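PDB 6PV5: putative O-GlcNAcase nagJ from Clostridium perfringens, which probably acts as a hexosaminidase of glycoside hydrolase family 84, cleaving terminal N-acetylglucosamine, with this chain holding the catalytic part of a longer protein. Local coordinates for residues E341-G344 and S345-F348; G456-S459 and V460-E463; E502-N505 and T506-L510; F321-E324 and F325-K329. All coordinates share one frame; numbering follows the deposited sequence. Where two conformers were deposited one is given.

Interaction 1 of 4, residues E341-G344 and S345-F348. With EDO (1,2-ethanediol), chain F.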
# COMPACT_ATOMS: atom_id res chain seq x y z
N GLU A 341 7.73 22.44 3.65
CA GLU A 341 8.99 21.72 3.78
C GLU A 341 8.67 20.29 4.19
O GLU A 341 8.71 19.95 5.37
CB GLU A 341 9.95 22.46 4.73
CG GLU A 341 10.46 23.78 4.17
CD GLU A 341 11.24 24.75 5.06
OE1 GLU A 341 11.31 24.56 6.30
OE2 GLU A 341 11.78 25.72 4.50
N TYR A 342 8.34 19.43 3.22
CA TYR A 342 7.71 18.17 3.59
C TYR A 342 8.71 17.02 3.57
O TYR A 342 8.33 15.92 3.94
CB TYR A 342 6.48 17.84 2.75
CG TYR A 342 6.67 17.85 1.25
CD1 TYR A 342 6.37 18.97 0.50
CD2 TYR A 342 7.15 16.73 0.59
CE1 TYR A 342 6.57 19.00 -0.87
CE2 TYR A 342 7.34 16.73 -0.78
CZ TYR A 342 7.05 17.87 -1.51
OH TYR A 342 7.28 17.85 -2.86
N TRP A 343 9.95 17.28 3.14
CA TRP A 343 10.98 16.26 3.26
C TRP A 343 12.03 16.68 4.29
O TRP A 343 12.25 17.87 4.53
CB TRP A 343 11.55 15.85 1.88
CG TRP A 343 12.32 16.91 1.15
CD1 TRP A 343 13.68 17.05 1.11
CD2 TRP A 343 11.79 17.97 0.33
NE1 TRP A 343 14.03 18.13 0.35
CE2 TRP A 343 12.89 18.69 -0.18
CE3 TRP A 343 10.50 18.37 -0.04
CZ2 TRP A 343 12.75 19.79 -1.02
CZ3 TRP A 343 10.36 19.46 -0.88
CH2 TRP A 343 11.46 20.17 -1.34
N GLY A 344 12.63 15.70 4.96
CA GLY A 344 13.53 15.97 6.08
C GLY A 344 14.61 17.00 5.76
O GLY A 344 14.81 17.95 6.53
N SER A 345 15.30 16.81 4.63
CA SER A 345 16.39 17.71 4.27
C SER A 345 15.91 19.15 4.04
O SER A 345 16.68 20.08 4.29
CB SER A 345 17.17 17.18 3.09
OG SER A 345 17.76 15.94 3.46
N SER A 346 14.67 19.32 3.56
CA SER A 346 14.12 20.66 3.35
C SER A 346 13.93 21.39 4.69
O SER A 346 13.82 22.61 4.71
CB SER A 346 12.82 20.65 2.57
OG SER A 346 11.76 20.10 3.33
N MET A 347 13.94 20.65 5.81
CA MET A 347 13.54 21.19 7.10
C MET A 347 14.75 21.74 7.86
O MET A 347 14.57 22.45 8.85
CB MET A 347 12.91 20.10 7.97
CG MET A 347 11.55 19.62 7.51
SD MET A 347 11.03 18.29 8.60
CE MET A 347 9.73 17.54 7.61
N PHE A 348 15.96 21.35 7.41
CA PHE A 348 17.18 21.61 8.16
C PHE A 348 18.21 22.29 7.27
O PHE A 348 18.42 21.90 6.13
CB PHE A 348 17.80 20.33 8.71
CG PHE A 348 16.93 19.63 9.73
CD1 PHE A 348 16.95 20.00 11.06
CD2 PHE A 348 16.08 18.61 9.34
CE1 PHE A 348 16.14 19.36 11.99
CE2 PHE A 348 15.25 17.99 10.26
CZ PHE A 348 15.28 18.37 11.59
C1 EDO F . 13.42 28.66 4.96
O1 EDO F . 12.54 27.90 5.74
C2 EDO F . 12.55 29.52 4.21
O2 EDO F . 11.81 30.16 5.21

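Interaction 2 of 4, residues G456-S459 and V460-E463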
# COMPACT_ATOMS: atom_id res chain seq x y z
N GLY A 456 2.07 -1.80 7.48
CA GLY A 456 1.29 -0.87 8.27
C GLY A 456 0.63 -1.59 9.45
O GLY A 456 0.56 -1.04 10.55
N TRP A 457 0.17 -2.82 9.20
CA TRP A 457 -0.55 -3.56 10.22
C TRP A 457 0.43 -4.18 11.22
O TRP A 457 0.14 -4.24 12.41
CB TRP A 457 -1.47 -4.62 9.61
CG TRP A 457 -2.28 -5.32 10.66
CD1 TRP A 457 -1.98 -6.49 11.29
CD2 TRP A 457 -3.51 -4.85 11.25
NE1 TRP A 457 -2.95 -6.79 12.21
CE2 TRP A 457 -3.89 -5.80 12.22
CE3 TRP A 457 -4.31 -3.72 11.06
CZ2 TRP A 457 -5.04 -5.65 13.00
CZ3 TRP A 457 -5.45 -3.57 11.83
CH2 TRP A 457 -5.80 -4.53 12.78
N ASN A 458 1.57 -4.67 10.73
CA ASN A 458 2.46 -5.48 11.54
C ASN A 458 3.89 -5.21 11.08
O ASN A 458 4.49 -6.04 10.38
CB ASN A 458 2.06 -6.97 11.53
CG ASN A 458 2.81 -7.86 12.51
OD1 ASN A 458 3.85 -7.49 13.06
ND2 ASN A 458 2.32 -9.07 12.71
N SER A 459 4.41 -4.04 11.50
CA SER A 459 5.72 -3.56 11.07
C SER A 459 6.83 -4.37 11.72
O SER A 459 7.88 -4.61 11.12
CB SER A 459 5.89 -2.09 11.31
OG SER A 459 5.78 -1.78 12.69
N VAL A 460 6.57 -4.82 12.94
CA VAL A 460 7.55 -5.58 13.69
C VAL A 460 7.88 -6.90 12.99
O VAL A 460 9.05 -7.26 12.89
CB VAL A 460 7.08 -5.76 15.15
CG1 VAL A 460 7.59 -7.05 15.79
CG2 VAL A 460 7.46 -4.54 15.98
N SER A 461 6.87 -7.62 12.50
CA SER A 461 7.20 -8.91 11.91
C SER A 461 7.31 -8.85 10.38
O SER A 461 7.63 -9.85 9.75
CB SER A 461 6.26 -9.99 12.38
OG SER A 461 4.92 -9.66 12.04
N TYR A 462 7.11 -7.67 9.78
CA TYR A 462 7.12 -7.53 8.32
C TYR A 462 8.47 -7.95 7.75
O TYR A 462 9.48 -7.38 8.12
CB TYR A 462 6.93 -6.06 7.92
CG TYR A 462 6.99 -5.79 6.43
CD1 TYR A 462 5.91 -6.10 5.61
CD2 TYR A 462 8.11 -5.21 5.85
CE1 TYR A 462 5.93 -5.83 4.24
CE2 TYR A 462 8.15 -4.92 4.49
CZ TYR A 462 7.06 -5.24 3.70
OH TYR A 462 7.08 -4.98 2.37
N GLU A 463 8.45 -8.93 6.84
CA GLU A 463 9.60 -9.25 6.00
C GLU A 463 9.21 -9.05 4.54
O GLU A 463 8.24 -9.65 4.08
CB GLU A 463 10.03 -10.70 6.18
CG GLU A 463 10.56 -11.02 7.56
CD GLU A 463 10.81 -12.51 7.71
OE1 GLU A 463 11.65 -13.05 6.96
OE2 GLU A 463 10.12 -13.15 8.55

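Interaction 3 of 4, residues E502-N505 and T506-L510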
# COMPACT_ATOMS: atom_id res chain seq x y z
N GLU A 502 20.16 -11.39 -7.53
CA GLU A 502 20.95 -12.59 -7.71
C GLU A 502 21.53 -12.62 -9.12
O GLU A 502 22.69 -12.99 -9.29
CB GLU A 502 20.10 -13.85 -7.56
CG GLU A 502 19.70 -14.17 -6.14
CD GLU A 502 18.86 -15.45 -6.02
OE1 GLU A 502 17.69 -15.34 -5.59
OE2 GLU A 502 19.37 -16.54 -6.37
N ILE A 503 20.69 -12.28 -10.12
CA ILE A 503 21.12 -12.12 -11.50
C ILE A 503 22.24 -11.08 -11.55
O ILE A 503 23.24 -11.29 -12.23
CB ILE A 503 19.94 -11.75 -12.45
CG1 ILE A 503 18.83 -12.81 -12.47
CG2 ILE A 503 20.42 -11.42 -13.85
CD1 ILE A 503 19.32 -14.23 -12.74
N LYS A 504 22.07 -9.98 -10.82
CA LYS A 504 23.07 -8.93 -10.85
C LYS A 504 24.39 -9.43 -10.26
O LYS A 504 25.46 -9.10 -10.78
CB LYS A 504 22.65 -7.67 -10.07
CG LYS A 504 23.66 -6.54 -10.22
CD LYS A 504 23.27 -5.19 -9.67
CE LYS A 504 24.24 -4.08 -10.06
NZ LYS A 504 25.62 -4.29 -9.54
N ASN A 505 24.32 -10.18 -9.16
CA ASN A 505 25.55 -10.70 -8.58
C ASN A 505 26.20 -11.67 -9.56
O ASN A 505 27.42 -11.64 -9.73
CB ASN A 505 25.31 -11.34 -7.22
CG ASN A 505 25.09 -10.27 -6.18
OD1 ASN A 505 25.81 -9.26 -6.17
ND2 ASN A 505 24.10 -10.46 -5.33
N THR A 506 25.39 -12.50 -10.21
CA THR A 506 25.87 -13.46 -11.20
C THR A 506 26.64 -12.74 -12.30
O THR A 506 27.74 -13.18 -12.65
CB THR A 506 24.73 -14.33 -11.73
OG1 THR A 506 24.26 -15.07 -10.61
CG2 THR A 506 25.18 -15.32 -12.79
N ILE A 507 26.09 -11.63 -12.80
CA ILE A 507 26.71 -10.86 -13.87
C ILE A 507 28.01 -10.23 -13.37
O ILE A 507 29.05 -10.35 -14.02
CB ILE A 507 25.71 -9.86 -14.48
CG1 ILE A 507 24.67 -10.61 -15.31
CG2 ILE A 507 26.40 -8.77 -15.31
CD1 ILE A 507 23.34 -9.90 -15.46
N ASP A 508 27.97 -9.55 -12.22
CA ASP A 508 29.13 -8.82 -11.72
C ASP A 508 30.30 -9.79 -11.53
O ASP A 508 31.46 -9.44 -11.79
CB ASP A 508 28.77 -8.09 -10.42
CG ASP A 508 27.80 -6.92 -10.61
OD1 ASP A 508 27.65 -6.46 -11.77
OD2 ASP A 508 27.21 -6.46 -9.60
N SER A 509 29.96 -10.99 -11.07
CA SER A 509 30.91 -12.07 -10.83
C SER A 509 31.43 -12.62 -12.17
O SER A 509 32.61 -12.92 -12.31
CB SER A 509 30.27 -13.14 -9.94
OG SER A 509 30.78 -14.44 -10.19
N LEU A 510 30.52 -12.73 -13.15
CA LEU A 510 30.88 -13.21 -14.47
C LEU A 510 31.95 -12.30 -15.07
O LEU A 510 32.96 -12.80 -15.59
CB LEU A 510 29.62 -13.25 -15.34
CG LEU A 510 29.81 -13.69 -16.80
CD1 LEU A 510 28.56 -14.40 -17.28
CD2 LEU A 510 30.10 -12.51 -17.71
O HOH W 1 26.53 -6.95 -7.19

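Interaction 4 of 4, residues F321-E324 and F325-K329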
# COMPACT_ATOMS: atom_id res chain seq x y z
N PHE A 321 -9.07 26.20 12.06
CA PHE A 321 -9.96 25.23 11.44
C PHE A 321 -10.19 24.08 12.42
O PHE A 321 -11.31 23.58 12.53
CB PHE A 321 -9.41 24.73 10.09
CG PHE A 321 -10.34 23.78 9.37
CD1 PHE A 321 -11.26 24.26 8.45
CD2 PHE A 321 -10.29 22.42 9.61
CE1 PHE A 321 -12.11 23.38 7.78
CE2 PHE A 321 -11.15 21.55 8.95
CZ PHE A 321 -12.05 22.03 8.03
N ASN A 322 -9.11 23.67 13.09
CA ASN A 322 -9.15 22.59 14.05
C ASN A 322 -10.06 22.97 15.22
O ASN A 322 -10.81 22.14 15.74
CB ASN A 322 -7.72 22.32 14.55
CG ASN A 322 -7.59 21.08 15.40
OD1 ASN A 322 -8.04 20.00 15.02
ND2 ASN A 322 -6.90 21.21 16.51
N LYS A 323 -9.99 24.25 15.62
CA LYS A 323 -10.70 24.77 16.78
C LYS A 323 -12.18 24.99 16.42
O LYS A 323 -13.06 24.53 17.14
CB LYS A 323 -10.02 26.05 17.29
CG LYS A 323 -10.58 26.59 18.60
CD LYS A 323 -9.95 27.91 19.03
CE LYS A 323 -10.55 28.49 20.30
NZ LYS A 323 -11.92 29.02 20.07
N GLU A 324 -12.43 25.69 15.31
CA GLU A 324 -13.74 26.23 14.98
C GLU A 324 -14.57 25.27 14.11
O GLU A 324 -15.75 25.53 13.89
CB GLU A 324 -13.61 27.63 14.38
CG GLU A 324 -12.84 28.59 15.27
CD GLU A 324 -12.75 30.04 14.84
OE1 GLU A 324 -13.10 30.36 13.68
OE2 GLU A 324 -12.31 30.87 15.66
N PHE A 325 -13.96 24.17 13.64
CA PHE A 325 -14.66 23.16 12.84
C PHE A 325 -14.44 21.77 13.44
O PHE A 325 -15.39 21.15 13.92
CB PHE A 325 -14.33 23.25 11.34
CG PHE A 325 -15.08 22.24 10.50
CD1 PHE A 325 -16.32 22.55 9.95
CD2 PHE A 325 -14.60 20.94 10.35
CE1 PHE A 325 -17.03 21.60 9.23
CE2 PHE A 325 -15.32 19.99 9.64
CZ PHE A 325 -16.53 20.32 9.07
N ILE A 326 -13.20 21.27 13.42
CA ILE A 326 -12.93 19.88 13.77
C ILE A 326 -13.57 19.50 15.11
O ILE A 326 -14.31 18.53 15.19
CB ILE A 326 -11.42 19.54 13.78
CG1 ILE A 326 -10.78 19.66 12.39
CG2 ILE A 326 -11.19 18.18 14.43
CD1 ILE A 326 -11.10 18.52 11.44
N LYS A 327 -13.21 20.21 16.18
CA LYS A 327 -13.52 19.71 17.51
C LYS A 327 -15.01 19.80 17.86
O LYS A 327 -15.47 19.05 18.71
CB LYS A 327 -12.66 20.38 18.58
CG LYS A 327 -12.55 21.89 18.44
CD LYS A 327 -11.69 22.51 19.53
CE LYS A 327 -12.48 23.17 20.65
NZ LYS A 327 -13.01 24.49 20.24
N ASN A 328 -15.75 20.71 17.20
CA ASN A 328 -17.17 20.93 17.47
C ASN A 328 -18.09 20.06 16.62
O ASN A 328 -19.28 19.97 16.92
CB ASN A 328 -17.62 22.38 17.24
CG ASN A 328 -17.02 23.34 18.25
OD1 ASN A 328 -16.69 22.96 19.37
ND2 ASN A 328 -16.86 24.59 17.83
N LYS A 329 -17.58 19.46 15.54
CA LYS A 329 -18.43 18.65 14.67
C LYS A 329 -18.36 17.20 15.13
O LYS A 329 -17.28 16.70 15.41
CB LYS A 329 -17.94 18.77 13.23
CG LYS A 329 -18.30 20.07 12.55
CD LYS A 329 -19.67 19.99 11.97
CE LYS A 329 -20.20 21.33 11.54
NZ LYS A 329 -21.34 21.16 10.60

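Interaction 1 of 4, residues E341-G344 and S345-F348
The methylene of Ser346 sits over one face of the Trp343 indole: CB of Ser346 stands 3.5 Å from the centroid of the five-membered ring of Trp343 and 18° off its normal, a CH-pi contact. With chi1 of 71°, the Ser346 hydroxyl lies between its own N and C, which directs OG toward Trp343 O, to which it donates over 2.6 Å. That bond lies in the carbonyl plane, on a lone pair. The same oxygen also receives a bond from Ser346 N, but a weak one, whereas Met347 N binds Gly344 O at 2.9 Å from above the carbonyl plane. Gly344 O also lies at the edge of the Phe348 ring, 3.2 Å from CD2 of Phe348. Ser346 OG also touches CB of Glu341, 3.3 Å away. The Glu341 chain runs on past the Ser346 carbonyl, and its OE2 accepts a 2.6 Å bond from O1 of an ethanediol, probably from the crystallisation liquor, and pairs with Arg309. Tyr342 OH is hydrogen-bonded to Asp305, the predicted proton donor. The side-chain and backbone bonds at 343-347 probably help hold the turn adjoining the tyrosine, and the Tyr342 bond may orient the Asp305 carboxylate.

Interaction 2 of 4, residues G456-S459 and V460-E463
Asn458 and Ser461 face each other across a tight turn in which the Asn458 side chain accepts from the backbone N three residues on; it leads the chain out of helix 446-457, on the catalytic (beta/alpha)8 barrel, toward helix 464-476. Asn458 is the first residue to leave helical geometry. Its CG is swung anti to the backbone N (chi1 -171°), which carries OD1 toward Ser461, whose N donates to it at 3.1 Å. The N-H points at OD1 with an angle of 152°, but the donor stands above the amide plane and not on a lone pair. A second, weak bond of 3.4 Å runs from Tyr462 N to Ser459 O. The packed side is held from outside the turn: Asn458 ND2 is bonded to Thr45 O, Ser459 N to Ser185 OG, and the Tyr462 hydroxyl to Ile420 O, while the Tyr462 ring meets Tyr455 edge to face. Opposite in character is Val460, which is exposed at the apex of the turn, though its carbonyl is bonded to Arg425. Ser461 is partly exposed, and the modelled place of its hydroxyl is doubtful. The Tyr462 ring turns off toward Tyr455, but CB of Tyr462 stays 3.5 Å from Asn458 O.

Interaction 3 of 4, residues E502-N505 and T506-L510
Asp508 OD2 is gripped by two donors: Lys504 NZ, at 2.7 Å in a salt bridge, and a water at 2.6 Å. The ammonium reaches OD2 on its syn lone pair, the side of the other carboxylate oxygen. The Lys504 chain leaves the backbone extended and bends only at its end (chi4 -62°), which turns NZ back to the carboxylate one helical turn on; CG of Lys504 passes OD2 of Asp508 at 3.6 Å on the way. The same water donates to Asn505 OD1, again over 2.6 Å, and so links the amide to the carboxylate. Two donors on one oxygen would probably help keep Asp508 ionised on this exposed face. On another face, CG2 of Ile503 meets CD1 of Ile507 at 3.7 Å, the two side chains crossing obliquely. The backbone beneath them is regular: the amides of Thr506, Ile507, Asp508 and Ser509 donate to the carbonyls of residues 502 to 505, each over 2.9 Å and with N-H angles of 156 to 167°. Ile503 and Ile507 both touch Val611, while Thr506 and Leu510 lie on Leu527 of helix 521-544. The pattern is that of an amphipathic alpha-helix with an i to i+4 lysine-aspartate salt bridge, here in the helical region that follows the catalytic barrel.

Interaction 4 of 4, residues F321-E324 and F325-K329
The helix widens here by one residue into a pi-type turn: Ile326 N reaches Phe321 O at 3.1 Å and 162°, and Lys327 N reaches Asn322 O at 3.1 Å, both i to i+5. Phe321 O also accepts from Phe325 N at 2.9 Å, but that N-H is bent to 131° and comes from above the carbonyl plane, while Ile326 N lies in it. With CG anti to the backbone N in both, the side chains of Phe321 and Phe325 lie side by side and point the same way. Their planes are 26° apart, yet slid so that the rings barely overlap; what stands over the Phe321 face is CB of Phe325, 4.1 Å from its centroid. CD1 of Ile326 joins the group at 3.9 Å from CE2 of Phe321, the two side chains crossing at about a right angle. On the exposed face Lys327 folds back, bending at chi3 and chi4, and its NZ donates to Lys323 O at 3.1 Å. The Asn322 amide nitrogen turns instead to Asp365 and Asp367. The segments lie toward the C-terminal end of helix 311-326, in the beta-alpha-beta unit between barrel strands 298-302 and 336-338: Phe321 and Phe325 pack on Ala288 of helix 274-294, Phe325 meets Phe299 of strand 298-302 edge to face, and Ile326 touches Leu335 just before strand 336-338.

Along the chain the order is interaction 4, then 1, 2 and 3. The first three lie within the catalytic barrel region: interaction 4 lies in the C-terminal part of helix 311-326, interaction 1 follows the next barrel strand, 336-338, and interaction 2 spans the end of helix 446-457 and the loop after it, beyond the last strand, 431-436. Strand 336-338 separates interactions 4 and 1, whose centres are about 28 Å apart. Interaction 3 belongs to the following helical region, about 30 Å from interaction 2 and about 58 Å from interaction 4 between centres. No two touch, so each is local: interaction 1 borders the predicted proton donor, and the others lie in or beside helices away from it.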